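Local atomic coordinates of 462aa long hypothetical selenium-binding protein (Sulfolobus tokodaii, PDB entry 2ECE), a protein that is of unknown function but belongs to the selenium-binding protein family, whose members are thought to bind selenium, and folds as a beta-propeller. Residues R8-M20 against C81-R95. Residues are numbered along the deposited sequence; the frame is centred on the assembly and turned at random.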
loop_
_atom_site.group_PDB
_atom_site.type_symbol
_atom_site.label_atom_id
_atom_site.label_comp_id
_atom_site.label_asym_id
_atom_site.label_seq_id
_atom_site.Cartn_x
_atom_site.Cartn_y
_atom_site.Cartn_z
ATOM N N ARG A 8 -24.008 9.818 -13.083
ATOM C CA ARG A 8 -22.622 9.503 -12.756
ATOM C C ARG A 8 -22.306 9.491 -11.263
ATOM O O ARG A 8 -22.862 10.271 -10.484
ATOM C CB ARG A 8 -21.691 10.494 -13.449
ATOM C CG ARG A 8 -20.252 10.031 -13.527
ATOM C CD ARG A 8 -20.115 8.814 -14.432
ATOM N NE ARG A 8 -20.688 9.040 -15.758
ATOM C CZ ARG A 8 -20.457 8.260 -16.811
ATOM N NH1 ARG A 8 -19.662 7.204 -16.692
ATOM N NH2 ARG A 8 -21.025 8.533 -17.980
ATOM N N ASP A 9 -21.401 8.599 -10.876
ATOM C CA ASP A 9 -20.997 8.483 -9.486
ATOM C C ASP A 9 -20.331 9.795 -9.074
ATOM O O ASP A 9 -19.392 10.256 -9.721
ATOM C CB ASP A 9 -20.015 7.323 -9.321
ATOM C CG ASP A 9 -19.826 6.925 -7.876
ATOM O OD1 ASP A 9 -19.470 7.798 -7.056
ATOM O OD2 ASP A 9 -20.034 5.734 -7.563
ATOM N N PRO A 10 -20.823 10.422 -8.000
ATOM C CA PRO A 10 -20.243 11.686 -7.536
ATOM C C PRO A 10 -18.813 11.583 -6.998
ATOM O O PRO A 10 -18.144 12.597 -6.814
ATOM C CB PRO A 10 -21.241 12.155 -6.479
ATOM C CG PRO A 10 -21.796 10.866 -5.949
ATOM C CD PRO A 10 -22.021 10.078 -7.216
ATOM N N THR A 11 -18.333 10.368 -6.744
ATOM C CA THR A 11 -16.969 10.225 -6.243
ATOM C C THR A 11 -15.965 9.959 -7.365
ATOM O O THR A 11 -14.778 9.761 -7.107
ATOM C CB THR A 11 -16.860 9.111 -5.189
ATOM O OG1 THR A 11 -17.256 7.864 -5.766
ATOM C CG2 THR A 11 -17.748 9.431 -3.990
ATOM N N PHE A 12 -16.442 9.936 -8.608
ATOM C CA PHE A 12 -15.547 9.749 -9.746
ATOM C C PHE A 12 -15.067 11.150 -10.114
ATOM O O PHE A 12 -15.876 12.050 -10.340
ATOM C CB PHE A 12 -16.276 9.149 -10.950
ATOM C CG PHE A 12 -16.601 7.685 -10.817
ATOM C CD1 PHE A 12 -16.196 6.950 -9.703
ATOM C CD2 PHE A 12 -17.321 7.038 -11.817
ATOM C CE1 PHE A 12 -16.504 5.595 -9.589
ATOM C CE2 PHE A 12 -17.633 5.688 -11.714
ATOM C CZ PHE A 12 -17.222 4.960 -10.592
ATOM N N TYR A 13 -13.754 11.333 -10.174
ATOM C CA TYR A 13 -13.187 12.632 -10.506
ATOM C C TYR A 13 -12.411 12.511 -11.811
ATOM O O TYR A 13 -11.613 11.590 -11.977
ATOM C CB TYR A 13 -12.258 13.090 -9.374
ATOM C CG TYR A 13 -12.794 12.779 -7.989
ATOM C CD1 TYR A 13 -12.209 11.777 -7.205
ATOM C CD2 TYR A 13 -13.892 13.470 -7.468
ATOM C CE1 TYR A 13 -12.700 11.465 -5.933
ATOM C CE2 TYR A 13 -14.399 13.169 -6.196
ATOM C CZ TYR A 13 -13.794 12.163 -5.433
ATOM O OH TYR A 13 -14.278 11.866 -4.179
ATOM N N PRO A 14 -12.638 13.435 -12.761
ATOM C CA PRO A 14 -11.921 13.372 -14.042
ATOM C C PRO A 14 -10.418 13.533 -13.862
ATOM O O PRO A 14 -9.624 12.830 -14.486
ATOM C CB PRO A 14 -12.501 14.555 -14.831
ATOM C CG PRO A 14 -13.840 14.784 -14.207
ATOM C CD PRO A 14 -13.560 14.583 -12.739
ATOM N N SER A 15 -10.044 14.454 -12.985
ATOM C CA SER A 15 -8.645 14.781 -12.757
ATOM C C SER A 15 -8.263 14.975 -11.299
ATOM O O SER A 15 -9.125 15.070 -10.425
ATOM C CB SER A 15 -8.336 16.079 -13.476
ATOM O OG SER A 15 -9.233 17.071 -13.012
ATOM N N PRO A 16 -6.951 15.055 -11.030
ATOM C CA PRO A 16 -6.422 15.252 -9.680
ATOM C C PRO A 16 -6.990 16.534 -9.070
ATOM O O PRO A 16 -7.411 16.547 -7.913
ATOM C CB PRO A 16 -4.919 15.338 -9.921
ATOM C CG PRO A 16 -4.732 14.351 -11.027
ATOM C CD PRO A 16 -5.857 14.737 -11.967
ATOM N N LYS A 17 -6.997 17.607 -9.862
ATOM C CA LYS A 17 -7.521 18.901 -9.419
ATOM C C LYS A 17 -8.969 18.763 -8.957
ATOM O O LYS A 17 -9.340 19.283 -7.907
ATOM C CB LYS A 17 -7.441 19.932 -10.561
ATOM C CG LYS A 17 -7.992 21.326 -10.225
ATOM C CD LYS A 17 -7.966 22.253 -11.459
ATOM C CE LYS A 17 -8.782 23.531 -11.243
ATOM N NZ LYS A 17 -8.846 24.412 -12.458
ATOM N N MET A 18 -9.788 18.061 -9.737
ATOM C CA MET A 18 -11.185 17.893 -9.361
ATOM C C MET A 18 -11.322 17.025 -8.115
ATOM O O MET A 18 -12.212 17.242 -7.289
ATOM C CB MET A 18 -11.992 17.275 -10.509
ATOM C CG MET A 18 -12.128 18.170 -11.732
ATOM S SD MET A 18 -12.698 19.832 -11.317
ATOM C CE MET A 18 -11.239 20.800 -11.768
ATOM N N ALA A 19 -10.447 16.036 -7.980
ATOM C CA ALA A 19 -10.495 15.157 -6.815
ATOM C C ALA A 19 -10.178 15.947 -5.545
ATOM O O ALA A 19 -10.796 15.734 -4.499
ATOM C CB ALA A 19 -9.496 14.002 -6.982
ATOM N N MET A 20 -9.219 16.863 -5.648
ATOM C CA MET A 20 -8.806 17.687 -4.508
ATOM C C MET A 20 -9.900 18.605 -3.972
ATOM O O MET A 20 -9.987 18.837 -2.765
ATOM C CB MET A 20 -7.602 18.553 -4.884
ATOM C CG MET A 20 -6.292 17.814 -5.012
ATOM S SD MET A 20 -4.917 18.972 -5.181
ATOM C CE MET A 20 -4.806 19.613 -3.502
ATOM N N CYS A 81 -13.545 3.222 -9.739
ATOM C CA CYS A 81 -13.130 4.531 -9.286
ATOM C C CYS A 81 -13.036 5.544 -10.427
ATOM O O CYS A 81 -13.619 5.334 -11.486
ATOM C CB CYS A 81 -11.809 4.408 -8.529
ATOM S SG CYS A 81 -10.424 3.603 -9.396
ATOM N N SER A 82 -12.305 6.637 -10.215
ATOM C CA SER A 82 -12.186 7.685 -11.232
ATOM C C SER A 82 -11.779 7.204 -12.626
ATOM O O SER A 82 -12.102 7.845 -13.631
ATOM C CB SER A 82 -11.215 8.768 -10.753
ATOM O OG SER A 82 -11.737 9.432 -9.612
ATOM N N SER A 83 -11.073 6.080 -12.685
ATOM C CA SER A 83 -10.631 5.527 -13.960
ATOM C C SER A 83 -11.811 5.203 -14.875
ATOM O O SER A 83 -11.633 5.052 -16.082
ATOM C CB SER A 83 -9.805 4.263 -13.724
ATOM O OG SER A 83 -10.578 3.281 -13.044
ATOM N N ALA A 84 -13.010 5.102 -14.301
ATOM C CA ALA A 84 -14.210 4.792 -15.083
ATOM C C ALA A 84 -14.577 5.915 -16.055
ATOM O O ALA A 84 -15.328 5.697 -17.008
ATOM C CB ALA A 84 -15.391 4.514 -14.154
ATOM N N LEU A 85 -14.059 7.111 -15.799
ATOM C CA LEU A 85 -14.331 8.257 -16.654
ATOM C C LEU A 85 -13.407 8.262 -17.869
ATOM O O LEU A 85 -13.507 9.134 -18.733
ATOM C CB LEU A 85 -14.170 9.556 -15.864
ATOM C CG LEU A 85 -15.182 9.762 -14.728
ATOM C CD1 LEU A 85 -14.861 11.047 -13.984
ATOM C CD2 LEU A 85 -16.597 9.817 -15.295
ATOM N N CYS A 86 -12.505 7.286 -17.924
ATOM C CA CYS A 86 -11.580 7.155 -19.046
ATOM C C CYS A 86 -12.364 6.763 -20.307
ATOM O O CYS A 86 -13.434 6.157 -20.220
ATOM C CB CYS A 86 -10.548 6.061 -18.758
ATOM S SG CYS A 86 -9.379 6.388 -17.394
ATOM N N PRO A 87 -11.837 7.099 -21.494
ATOM C CA PRO A 87 -12.512 6.761 -22.751
ATOM C C PRO A 87 -12.997 5.314 -22.820
ATOM O O PRO A 87 -14.099 5.040 -23.292
ATOM C CB PRO A 87 -11.444 7.066 -23.792
ATOM C CG PRO A 87 -10.823 8.314 -23.230
ATOM C CD PRO A 87 -10.667 7.966 -21.746
ATOM N N ASN A 88 -12.171 4.390 -22.342
ATOM C CA ASN A 88 -12.518 2.976 -22.362
ATOM C C ASN A 88 -13.201 2.518 -21.076
ATOM O O ASN A 88 -13.378 1.317 -20.854
ATOM C CB ASN A 88 -11.260 2.136 -22.614
ATOM C CG ASN A 88 -10.262 2.214 -21.471
ATOM O OD1 ASN A 88 -10.147 3.240 -20.799
ATOM N ND2 ASN A 88 -9.520 1.128 -21.258
ATOM N N GLY A 89 -13.588 3.473 -20.235
ATOM C CA GLY A 89 -14.249 3.128 -18.988
ATOM C C GLY A 89 -15.572 2.424 -19.216
ATOM O O GLY A 89 -16.400 2.890 -20.001
ATOM N N LYS A 90 -15.780 1.304 -18.533
ATOM C CA LYS A 90 -17.016 0.545 -18.691
ATOM C C LYS A 90 -18.240 1.259 -18.140
ATOM O O LYS A 90 -18.143 2.066 -17.213
ATOM C CB LYS A 90 -16.888 -0.839 -18.059
ATOM C CG LYS A 90 -16.118 -1.812 -18.929
ATOM C CD LYS A 90 -16.388 -3.247 -18.510
ATOM C CE LYS A 90 -15.958 -4.241 -19.583
ATOM N NZ LYS A 90 -14.491 -4.262 -19.815
ATOM N N PRO A 91 -19.419 0.957 -18.707
ATOM C CA PRO A 91 -20.681 1.565 -18.293
ATOM C C PRO A 91 -21.357 0.964 -17.067
ATOM O O PRO A 91 -21.242 -0.230 -16.780
ATOM C CB PRO A 91 -21.539 1.415 -19.540
ATOM C CG PRO A 91 -21.161 0.039 -19.990
ATOM C CD PRO A 91 -19.636 0.057 -19.858
ATOM N N ASN A 92 -22.064 1.829 -16.354
ATOM C CA ASN A 92 -22.826 1.468 -15.168
ATOM C C ASN A 92 -22.091 0.840 -13.994
ATOM O O ASN A 92 -22.636 -0.033 -13.319
ATOM C CB ASN A 92 -24.003 0.572 -15.567
ATOM C CG ASN A 92 -24.894 1.220 -16.608
ATOM O OD1 ASN A 92 -25.266 2.387 -16.478
ATOM N ND2 ASN A 92 -25.243 0.467 -17.646
ATOM N N ILE A 93 -20.852 1.253 -13.749
ATOM C CA ILE A 93 -20.139 0.737 -12.590
ATOM C C ILE A 93 -20.058 1.919 -11.636
ATOM O O ILE A 93 -19.985 3.063 -12.071
ATOM C CB ILE A 93 -18.718 0.217 -12.929
ATOM C CG1 ILE A 93 -17.906 1.286 -13.660
ATOM C CG2 ILE A 93 -18.822 -1.058 -13.745
ATOM C CD1 ILE A 93 -16.470 0.860 -13.947
ATOM N N GLU A 94 -20.107 1.649 -10.339
ATOM C CA GLU A 94 -20.056 2.710 -9.345
ATOM C C GLU A 94 -19.097 2.324 -8.226
ATOM O O GLU A 94 -18.840 1.141 -8.017
ATOM C CB GLU A 94 -21.464 2.956 -8.779
ATOM C CG GLU A 94 -22.105 1.734 -8.124
ATOM C CD GLU A 94 -23.547 1.974 -7.682
ATOM O OE1 GLU A 94 -23.922 3.147 -7.466
ATOM O OE2 GLU A 94 -24.300 0.989 -7.536
ATOM N N ARG A 95 -18.550 3.317 -7.525
ATOM C CA ARG A 95 -17.643 3.036 -6.413
ATOM C C ARG A 95 -18.556 2.515 -5.316
ATOM O O ARG A 95 -19.110 3.291 -4.530
ATOM C CB ARG A 95 -16.946 4.311 -5.938
ATOM C CG ARG A 95 -15.838 4.066 -4.929
ATOM C CD ARG A 95 -15.465 5.347 -4.204
ATOM N NE ARG A 95 -14.964 6.399 -5.088
ATOM C CZ ARG A 95 -13.712 6.488 -5.529
ATOM N NH1 ARG A 95 -12.806 5.580 -5.180
ATOM N NH2 ARG A 95 -13.360 7.504 -6.307
HETATM O O HOH W 1 -10.585 9.945 -14.851
#
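Phe12 and Ser82 bring the two backbones closest, their CA atoms 4.2 Å apart. Here the Phe12 end of a type I turn, Asp9 to Phe12, meets the 3-10 segment 82-85, while Asp9 CA lies 5.9 Å from Glu94 CA. Tyr13 N donates to Ser82 OG at 2.8 Å and 167°, nearly straight; a water lies within hydrogen-bonding distance of both Pro14 O and Ser82 O. The Phe12 ring is sandwiched: Cys81 O sits over one face near the rim, 3.4 Å above the plane, and Asp9 CB over the centre of the other. Ile93 O meets the ring edge, and Ala84 CB touches Phe12 CE2 at 3.5 Å. Leu85 CD1 reaches Phe12 CB (3.8 Å) and Pro14 CG, and its CD2 reaches Arg8 CD. Within the beta-propeller, residues 81-95 lie in the loop between strands 77-78 and 97-101, the first two of one four-stranded antiparallel blade; disulfides Cys81-Cys145 and Cys86-Cys460 tie this loop to other parts of the chain. Arg95 grips Thr11 side-on, NE to OG1 and NH2 to O, both 2.8 Å and both acceptors within 6° of the guanidinium plane. NH2 also forms a salt bridge with Asp457, which in turn bonds Ser82 OG. With CG anti to its backbone N (chi1 -165°), Asp9 sets its carboxylate between Thr11 and Arg95: OD1 closes an Asx turn with Thr11 N and also accepts from Thr11 OG1, whereas OD2 takes Arg95 N from above the carboxylate plane.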